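Hpy188I (Helicobacter pylori, PDB 3OQG) cleaves DNA as a restriction endonuclease of the GIY-YIG nuclease family, probably acting as a dimer with the help of a divalent metal ion. Local coordinates at residues Q138-L143 and T147-F152; D17-S22 and V118-L123; N165-K168 and K172-I175. All blocks are in the same frame, centred on the assembly; numbering follows the deposited sequence. Where two conformers were deposited one is given.

Contact 1. Residues Q138-L143 and T147-F152; sequences QPTYTL and TYQDSF
The beta hairpin of strands 140-143 and 146-149, which leads into helix 154-170, joins Tyr-141 to Tyr-148 as an antiparallel hydrogen-bonded pair: Tyr-141 N to Tyr-148 O is 2.9 Å and Tyr-148 N to Tyr-141 O is 2.8 Å. Both side chains lie on one face of the hairpin. Tyr-148 CB sits over the Tyr-141 ring, 3.7 Å from its centroid; the rings themselves, with planes 20° apart, are slid so far that they barely overlap. Tyr-141 CG stands between its backbone N and carbonyl carbon (chi1 59°), which carries the ring across beneath Tyr-148 CB, so that Tyr-141 OH reaches Asp-150 OD1 at 2.7 Å, on the syn side of the carboxylate. Phe-152, which packs on a DNA phosphate, brings its N to 3.1 Å from Asp-150 OD1, above the carboxylate plane, and closes an Asx turn. From the other face, Gln-149 NE2 donates to Gln-138 O at 2.9 Å. Water 1 donates to Pro-139 O and to Asp-150 O, linking the two segments. With Arg-157 forming a salt bridge to Asp-150 OD2, the carboxylate is gripped at both oxygens, which fixes its rotation and ties the hairpin to the turn before the helix.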
loop_
_atom_site.group_PDB
_atom_site.type_symbol
_atom_site.label_atom_id
_atom_site.label_comp_id
_atom_site.label_asym_id
_atom_site.label_seq_id
_atom_site.Cartn_x
_atom_site.Cartn_y
_atom_site.Cartn_z
ATOM N N GLN A 138 5.414 7.013 -18.341
ATOM C CA GLN A 138 5.220 7.850 -17.174
ATOM C C GLN A 138 4.976 9.290 -17.610
ATOM O O GLN A 138 5.743 9.837 -18.387
ATOM C CB GLN A 138 6.444 7.781 -16.279
ATOM C CG GLN A 138 6.779 6.362 -15.816
ATOM C CD GLN A 138 8.058 6.305 -15.023
ATOM O OE1 GLN A 138 8.824 7.277 -14.988
ATOM N NE2 GLN A 138 8.325 5.161 -14.408
ATOM N N PRO A 139 3.906 9.906 -17.091
ATOM C CA PRO A 139 3.647 11.293 -17.406
ATOM C C PRO A 139 4.596 12.228 -16.671
ATOM O O PRO A 139 5.179 11.855 -15.652
ATOM C CB PRO A 139 2.219 11.494 -16.880
ATOM C CG PRO A 139 2.116 10.581 -15.765
ATOM C CD PRO A 139 2.882 9.366 -16.182
ATOM N N THR A 140 4.751 13.437 -17.197
ATOM C CA THR A 140 5.451 14.491 -16.481
ATOM C C THR A 140 4.421 15.272 -15.671
ATOM O O THR A 140 3.281 15.456 -16.108
ATOM C CB THR A 140 6.189 15.441 -17.436
ATOM O OG1 THR A 140 5.237 16.117 -18.266
ATOM C CG2 THR A 140 7.168 14.670 -18.303
ATOM N N TYR A 141 4.810 15.702 -14.476
ATOM C CA TYR A 141 3.919 16.478 -13.613
ATOM C C TYR A 141 4.699 17.510 -12.831
ATOM O O TYR A 141 5.919 17.403 -12.688
ATOM C CB TYR A 141 3.098 15.578 -12.682
ATOM C CG TYR A 141 3.873 14.674 -11.742
ATOM C CD1 TYR A 141 4.184 15.083 -10.450
ATOM C CD2 TYR A 141 4.249 13.388 -12.123
ATOM C CE1 TYR A 141 4.864 14.239 -9.563
ATOM C CE2 TYR A 141 4.938 12.548 -11.244
ATOM C CZ TYR A 141 5.235 12.983 -9.969
ATOM O OH TYR A 141 5.908 12.165 -9.103
ATOM N N THR A 142 3.978 18.515 -12.346
ATOM C CA THR A 142 4.572 19.630 -11.622
ATOM C C THR A 142 4.102 19.645 -10.176
ATOM O O THR A 142 2.921 19.421 -9.888
ATOM C CB THR A 142 4.224 20.969 -12.287
ATOM O OG1 THR A 142 4.683 20.950 -13.643
ATOM C CG2 THR A 142 4.881 22.129 -11.548
ATOM N N LEU A 143 5.045 19.881 -9.270
ATOM C CA LEU A 143 4.752 20.038 -7.855
ATOM C C LEU A 143 5.634 21.156 -7.330
ATOM O O LEU A 143 6.862 21.062 -7.395
ATOM C CB LEU A 143 5.046 18.754 -7.075
ATOM C CG LEU A 143 4.073 17.581 -7.182
ATOM C CD1 LEU A 143 4.650 16.372 -6.474
ATOM C CD2 LEU A 143 2.704 17.946 -6.603
ATOM N N THR A 147 9.445 19.898 -11.895
ATOM C CA THR A 147 8.894 18.876 -12.783
ATOM C C THR A 147 9.432 17.485 -12.445
ATOM O O THR A 147 10.610 17.320 -12.113
ATOM C CB THR A 147 9.182 19.205 -14.259
ATOM O OG1 THR A 147 8.649 20.500 -14.570
ATOM C CG2 THR A 147 8.557 18.165 -15.187
ATOM N N TYR A 148 8.549 16.496 -12.541
ATOM C CA TYR A 148 8.863 15.110 -12.206
ATOM C C TYR A 148 8.387 14.205 -13.325
ATOM O O TYR A 148 7.422 14.514 -14.016
ATOM C CB TYR A 148 8.160 14.712 -10.904
ATOM C CG TYR A 148 8.633 15.508 -9.718
ATOM C CD1 TYR A 148 9.675 15.045 -8.916
ATOM C CD2 TYR A 148 8.059 16.737 -9.412
ATOM C CE1 TYR A 148 10.127 15.784 -7.837
ATOM C CE2 TYR A 148 8.503 17.480 -8.339
ATOM C CZ TYR A 148 9.537 16.997 -7.555
ATOM O OH TYR A 148 9.982 17.735 -6.490
ATOM N N GLN A 149 9.076 13.090 -13.508
ATOM C CA GLN A 149 8.575 12.020 -14.349
ATOM C C GLN A 149 9.022 10.737 -13.693
ATOM O O GLN A 149 10.191 10.383 -13.743
ATOM C CB GLN A 149 9.121 12.118 -15.773
ATOM C CG GLN A 149 8.529 11.080 -16.729
ATOM C CD GLN A 149 9.140 11.156 -18.108
ATOM O OE1 GLN A 149 10.353 11.349 -18.250
ATOM N NE2 GLN A 149 8.305 11.029 -19.139
ATOM N N ASP A 150 8.100 10.068 -13.026
ATOM C CA ASP A 150 8.458 8.849 -12.309
ATOM C C ASP A 150 7.248 7.947 -12.150
ATOM O O ASP A 150 6.190 8.206 -12.746
ATOM C CB ASP A 150 9.112 9.211 -10.967
ATOM C CG ASP A 150 8.224 10.069 -10.097
ATOM O OD1 ASP A 150 6.989 9.944 -10.193
ATOM O OD2 ASP A 150 8.778 10.885 -9.336
ATOM N N SER A 151 7.400 6.918 -11.316
ATOM C CA SER A 151 6.386 5.892 -11.152
ATOM C C SER A 151 5.384 6.239 -10.066
ATOM O O SER A 151 4.403 5.531 -9.906
ATOM C CB SER A 151 7.056 4.587 -10.775
ATOM O OG SER A 151 7.822 4.763 -9.597
ATOM N N PHE A 152 5.629 7.318 -9.324
ATOM C CA PHE A 152 4.837 7.647 -8.132
ATOM C C PHE A 152 3.525 8.333 -8.495
ATOM O O PHE A 152 3.459 9.108 -9.478
ATOM C CB PHE A 152 5.623 8.610 -7.221
ATOM C CG PHE A 152 6.656 7.954 -6.338
ATOM C CD1 PHE A 152 7.351 6.821 -6.722
ATOM C CD2 PHE A 152 6.938 8.513 -5.094
ATOM C CE1 PHE A 152 8.288 6.249 -5.864
ATOM C CE2 PHE A 152 7.879 7.969 -4.248
ATOM C CZ PHE A 152 8.557 6.826 -4.625
HETATM O O HOH W 1 4.927 10.451 -13.513
HETATM O O HOH W 2 8.562 19.944 -5.762
#

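Contact 2. Residues D17-S22 and V118-L123; sequences DIILKS and VLQSLL
Ile-19 and Leu-20 run in extended conformation past helix 113-125, and the backbones come nearest at Leu-20 and Ser-121, whose CA atoms are 4.8 Å apart. The contact lies on a helix that flanks the antiparallel sheet, consistent with the GIY-YIG nuclease fold: the N-terminal segment 17-22, which precedes strand 42-50, lies against this helix, which through Leu-119 and Leu-122 packs on Leu-56 of the sheet. Ile-19 points at the helix and lays two of its branches on it. Its CG2, anti to the backbone N, presses on the peptide between Gln-120 and Ser-121, with Ile-19 CG2 to Gln-120 C at 3.5 Å, and Ile-19 CD1 meets Gln-120 CB at 3.7 Å. Only the root of Gln-120 serves this contact; the chain bends at chi2 (-54°) and carries its amide away, where Gln-120 NE2 donates to Gly-101 O and Glu-54 OE2. Leu-20 passes alongside Ser-121, with Leu-20 CG 3.6 Å from Ser-121 OG, and its side chain also touches Phe-117, Ile-125 and Phe-82, and Ile-175 of the second subunit. Ser-121 OG also bonds to Phe-117 O, one turn back in the helix, so the hydroxyl joins the helix backbone to the loop backbone and a polar group in a buried position is satisfied twice. The bond that crosses between the segments is nearly straight: Leu-20 N donates to Ser-121 OG over 3.0 Å, with an angle of 162° at the hydrogen.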
loop_
_atom_site.group_PDB
_atom_site.type_symbol
_atom_site.label_atom_id
_atom_site.label_comp_id
_atom_site.label_asym_id
_atom_site.label_seq_id
_atom_site.Cartn_x
_atom_site.Cartn_y
_atom_site.Cartn_z
ATOM N N ASP A 17 -5.829 -17.030 4.392
ATOM C CA ASP A 17 -5.456 -18.154 5.280
ATOM C C ASP A 17 -5.203 -19.435 4.480
ATOM O O ASP A 17 -4.523 -20.335 4.975
ATOM C CB ASP A 17 -6.561 -18.493 6.279
ATOM C CG ASP A 17 -6.782 -17.449 7.370
ATOM O OD1 ASP A 17 -5.977 -16.514 7.539
ATOM O OD2 ASP A 17 -7.797 -17.628 8.098
ATOM N N ILE A 18 -5.778 -19.540 3.281
ATOM C CA ILE A 18 -5.758 -20.785 2.520
ATOM C C ILE A 18 -4.612 -20.780 1.537
ATOM O O ILE A 18 -4.669 -20.144 0.472
ATOM C CB ILE A 18 -7.081 -21.064 1.764
ATOM C CG1 ILE A 18 -8.273 -21.035 2.719
ATOM C CG2 ILE A 18 -6.987 -22.428 1.060
ATOM C CD1 ILE A 18 -9.622 -20.875 1.997
ATOM N N ILE A 19 -3.551 -21.468 1.918
ATOM C CA ILE A 19 -2.340 -21.520 1.102
ATOM C C ILE A 19 -2.534 -22.607 0.032
ATOM O O ILE A 19 -3.049 -23.690 0.315
ATOM C CB ILE A 19 -1.108 -21.814 1.962
ATOM C CG1 ILE A 19 -0.946 -20.764 3.074
ATOM C CG2 ILE A 19 0.136 -21.924 1.078
ATOM C CD1 ILE A 19 -0.969 -19.326 2.600
ATOM N N LEU A 20 -2.176 -22.305 -1.207
ATOM C CA LEU A 20 -2.262 -23.308 -2.274
ATOM C C LEU A 20 -1.246 -24.416 -2.022
ATOM O O LEU A 20 -0.143 -24.144 -1.546
ATOM C CB LEU A 20 -2.062 -22.657 -3.634
ATOM C CG LEU A 20 -3.014 -21.498 -3.955
ATOM C CD1 LEU A 20 -2.939 -21.169 -5.455
ATOM C CD2 LEU A 20 -4.472 -21.798 -3.524
ATOM N N LYS A 21 -1.624 -25.659 -2.352
ATOM C CA LYS A 21 -0.819 -26.817 -1.940
ATOM C C LYS A 21 -0.001 -27.451 -3.065
ATOM O O LYS A 21 0.991 -28.135 -2.794
ATOM C CB LYS A 21 -1.658 -27.871 -1.183
ATOM C CG LYS A 21 -2.996 -28.240 -1.816
ATOM C CD LYS A 21 -3.907 -29.028 -0.861
ATOM C CE LYS A 21 -3.795 -30.523 -1.046
ATOM N NZ LYS A 21 -4.640 -31.252 -0.059
ATOM N N SER A 22 -0.375 -27.200 -4.316
ATOM C CA SER A 22 0.327 -27.773 -5.456
ATOM C C SER A 22 -0.134 -27.127 -6.743
ATOM O O SER A 22 -1.117 -26.393 -6.757
ATOM C CB SER A 22 0.082 -29.278 -5.557
ATOM O OG SER A 22 -1.184 -29.555 -6.109
ATOM N N VAL A 118 0.913 -15.276 -0.965
ATOM C CA VAL A 118 1.711 -15.498 -2.170
ATOM C C VAL A 118 3.018 -16.246 -1.887
ATOM O O VAL A 118 3.308 -17.244 -2.548
ATOM C CB VAL A 118 1.948 -14.189 -2.961
ATOM C CG1 VAL A 118 2.886 -14.461 -4.161
ATOM C CG2 VAL A 118 0.633 -13.595 -3.429
ATOM N N LEU A 119 3.804 -15.813 -0.902
ATOM C CA LEU A 119 5.077 -16.486 -0.657
ATOM C C LEU A 119 4.818 -17.963 -0.286
ATOM O O LEU A 119 5.464 -18.868 -0.821
ATOM C CB LEU A 119 5.836 -15.801 0.457
ATOM C CG LEU A 119 7.153 -16.492 0.827
ATOM C CD1 LEU A 119 8.108 -16.388 -0.338
ATOM C CD2 LEU A 119 7.779 -15.889 2.093
ATOM N N GLN A 120 3.875 -18.196 0.619
ATOM C CA GLN A 120 3.650 -19.556 1.125
ATOM C C GLN A 120 3.098 -20.444 0.015
ATOM O O GLN A 120 3.480 -21.616 -0.086
ATOM C CB GLN A 120 2.751 -19.587 2.350
ATOM C CG GLN A 120 3.329 -18.873 3.570
ATOM C CD GLN A 120 4.706 -19.366 3.940
ATOM O OE1 GLN A 120 4.976 -20.587 3.941
ATOM N NE2 GLN A 120 5.590 -18.434 4.277
ATOM N N SER A 121 2.228 -19.883 -0.821
ATOM C CA SER A 121 1.669 -20.649 -1.952
ATOM C C SER A 121 2.752 -21.002 -2.959
ATOM O O SER A 121 2.841 -22.146 -3.405
ATOM C CB SER A 121 0.538 -19.881 -2.645
ATOM O OG SER A 121 -0.607 -19.802 -1.799
ATOM N N LEU A 122 3.585 -20.030 -3.314
ATOM C CA LEU A 122 4.677 -20.291 -4.254
ATOM C C LEU A 122 5.708 -21.282 -3.708
ATOM O O LEU A 122 6.221 -22.114 -4.456
ATOM C CB LEU A 122 5.337 -18.975 -4.689
ATOM C CG LEU A 122 4.458 -17.982 -5.464
ATOM C CD1 LEU A 122 5.275 -16.810 -6.035
ATOM C CD2 LEU A 122 3.593 -18.584 -6.553
ATOM N N LEU A 123 6.028 -21.192 -2.419
ATOM C CA LEU A 123 6.944 -22.145 -1.800
ATOM C C LEU A 123 6.370 -23.570 -1.818
ATOM O O LEU A 123 7.084 -24.548 -2.073
ATOM C CB LEU A 123 7.284 -21.708 -0.350
ATOM C CG LEU A 123 8.178 -20.477 -0.166
ATOM C CD1 LEU A 123 8.365 -20.185 1.343
ATOM C CD2 LEU A 123 9.518 -20.612 -0.899
#

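Contact 3. Residues N165-K168 and K172-I175; sequences NFIK and KKPI
Phe-166 and Ile-167, on the last turns of helix 154-170, receive the chain as it folds back after the helix through Lys-172, Lys-173 and Pro-174. Asn-165, first in the segment, belongs to the subunit interface, where its ND2 bonds to Glu-36 of the second subunit. Phe-166 points at the returning segment, its CG anti to the backbone N (chi1 -174°), which sends the ring out from the helix to meet two different groups. At the ring edge lies the carbonyl of Lys-172, with Phe-166 CD2 to Lys-172 O at 3.2 Å and Phe-166 CE2 to the same oxygen at 3.3 Å. This buried oxygen has no hydrogen-bond partner in the model, and the weakly positive edge of the ring probably eases its burial in part. Over one face of the ring lies Pro-174: its CG is 4.3 Å from the Phe-166 centroid, a CH-pi contact 28° off the ring normal, and Pro-174 CD comes to 3.6 Å from Phe-166 CE2. Ile-167, next along the helix, lies side by side with Lys-173, both pointing the same way. Ile-167 CD1 is 3.5 Å from Lys-173 CG, tighter than usual for two carbons, so the aliphatic stem of the lysine packs closely on the isoleucine. The tail thus doubles back beside the end of helix 154-170, where His-170 meets the Phe-166 ring edge-to-face, and both pieces lean on the second subunit: Phe-166 packs on its Ile-30, Pro-174 on Phe-82 of its strand 80-87, and Lys-172 NZ bonds to the backbone oxygen of its Asp-28.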
loop_
_atom_site.group_PDB
_atom_site.type_symbol
_atom_site.label_atom_id
_atom_site.label_comp_id
_atom_site.label_asym_id
_atom_site.label_seq_id
_atom_site.Cartn_x
_atom_site.Cartn_y
_atom_site.Cartn_z
ATOM N N ASN A 165 11.739 17.747 3.010
ATOM C CA ASN A 165 11.915 19.172 3.336
ATOM C C ASN A 165 11.691 19.415 4.830
ATOM O O ASN A 165 12.437 20.157 5.469
ATOM C CB ASN A 165 10.954 20.053 2.522
ATOM C CG ASN A 165 11.252 21.548 2.662
ATOM O OD1 ASN A 165 12.258 22.041 2.148
ATOM N ND2 ASN A 165 10.376 22.271 3.346
ATOM N N PHE A 166 10.658 18.776 5.374
ATOM C CA PHE A 166 10.354 18.846 6.816
ATOM C C PHE A 166 11.575 18.428 7.657
ATOM O O PHE A 166 11.936 19.093 8.614
ATOM C CB PHE A 166 9.165 17.929 7.117
ATOM C CG PHE A 166 8.647 18.015 8.522
ATOM C CD1 PHE A 166 7.538 18.796 8.819
ATOM C CD2 PHE A 166 9.219 17.267 9.535
ATOM C CE1 PHE A 166 7.038 18.856 10.093
ATOM C CE2 PHE A 166 8.715 17.318 10.820
ATOM C CZ PHE A 166 7.614 18.103 11.098
ATOM N N ILE A 167 12.217 17.338 7.251
ATOM C CA ILE A 167 13.367 16.783 7.964
ATOM C C ILE A 167 14.560 17.751 7.939
ATOM O O ILE A 167 15.270 17.918 8.939
ATOM C CB ILE A 167 13.757 15.402 7.357
ATOM C CG1 ILE A 167 12.744 14.336 7.792
ATOM C CG2 ILE A 167 15.164 15.003 7.786
ATOM C CD1 ILE A 167 12.687 13.091 6.893
ATOM N N LYS A 168 14.778 18.398 6.800
ATOM C CA LYS A 168 15.830 19.403 6.683
ATOM C C LYS A 168 15.553 20.655 7.531
ATOM O O LYS A 168 16.458 21.261 8.098
ATOM C CB LYS A 168 16.048 19.747 5.202
ATOM C CG LYS A 168 15.917 21.185 4.845
ATOM C CD LYS A 168 16.189 21.403 3.374
ATOM C CE LYS A 168 15.873 22.843 3.002
ATOM N NZ LYS A 168 14.429 23.178 3.176
ATOM N N LYS A 172 13.844 16.196 12.165
ATOM C CA LYS A 172 13.116 15.043 12.667
ATOM C C LYS A 172 11.916 14.846 11.752
ATOM O O LYS A 172 11.583 15.748 10.965
ATOM C CB LYS A 172 12.636 15.272 14.104
ATOM C CG LYS A 172 11.836 16.542 14.285
ATOM C CD LYS A 172 10.776 16.439 15.376
ATOM C CE LYS A 172 11.362 16.607 16.754
ATOM N NZ LYS A 172 10.604 15.768 17.740
ATOM N N LYS A 173 11.298 13.665 11.845
ATOM C CA LYS A 173 9.998 13.397 11.229
ATOM C C LYS A 173 8.952 13.505 12.315
ATOM O O LYS A 173 9.272 13.373 13.490
ATOM C CB LYS A 173 9.925 11.971 10.672
ATOM C CG LYS A 173 10.697 11.723 9.391
ATOM C CD LYS A 173 10.532 10.268 8.927
ATOM C CE LYS A 173 11.490 9.323 9.674
ATOM N NZ LYS A 173 11.078 9.034 11.099
ATOM N N PRO A 174 7.681 13.741 11.935
ATOM C CA PRO A 174 6.646 13.701 12.959
ATOM C C PRO A 174 6.616 12.359 13.682
ATOM O O PRO A 174 6.901 11.325 13.084
ATOM C CB PRO A 174 5.359 13.887 12.159
ATOM C CG PRO A 174 5.797 14.624 10.918
ATOM C CD PRO A 174 7.143 14.088 10.612
ATOM N N ILE A 175 6.265 12.388 14.962
ATOM C CA ILE A 175 6.190 11.188 15.778
ATOM C C ILE A 175 5.345 10.048 15.182
ATOM O O ILE A 175 5.680 8.857 15.334
ATOM C CB ILE A 175 5.711 11.536 17.213
ATOM C CG1 ILE A 175 5.936 10.356 18.161
ATOM C CG2 ILE A 175 4.241 12.015 17.240
ATOM C CD1 ILE A 175 6.075 10.810 19.605
#

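Overall arrangement
Contact 1 is the most open, with exposed threonines and Gln-149 beside its buried Tyr-141; in contacts 2 and 3 no touching residue is fully exposed. Contact 1 pairs strands, and its backbone bonds are reinforced by a carboxylate and a water. Contact 2 brings together residues far apart in sequence, packing an N-terminal loop on helix 113-125 with one serine bond amid apolar contacts. Contact 3 relies on ring, proline and aliphatic packing. Contacts 1 and 3 belong to one continuous C-terminal piece, hairpin, helix and tail, with centres about 23 Å apart, whereas contact 2 lies across the chain's centre, about 37 and 40 Å from their centres. All three reach the second subunit, contact 2 through Leu-20 alone.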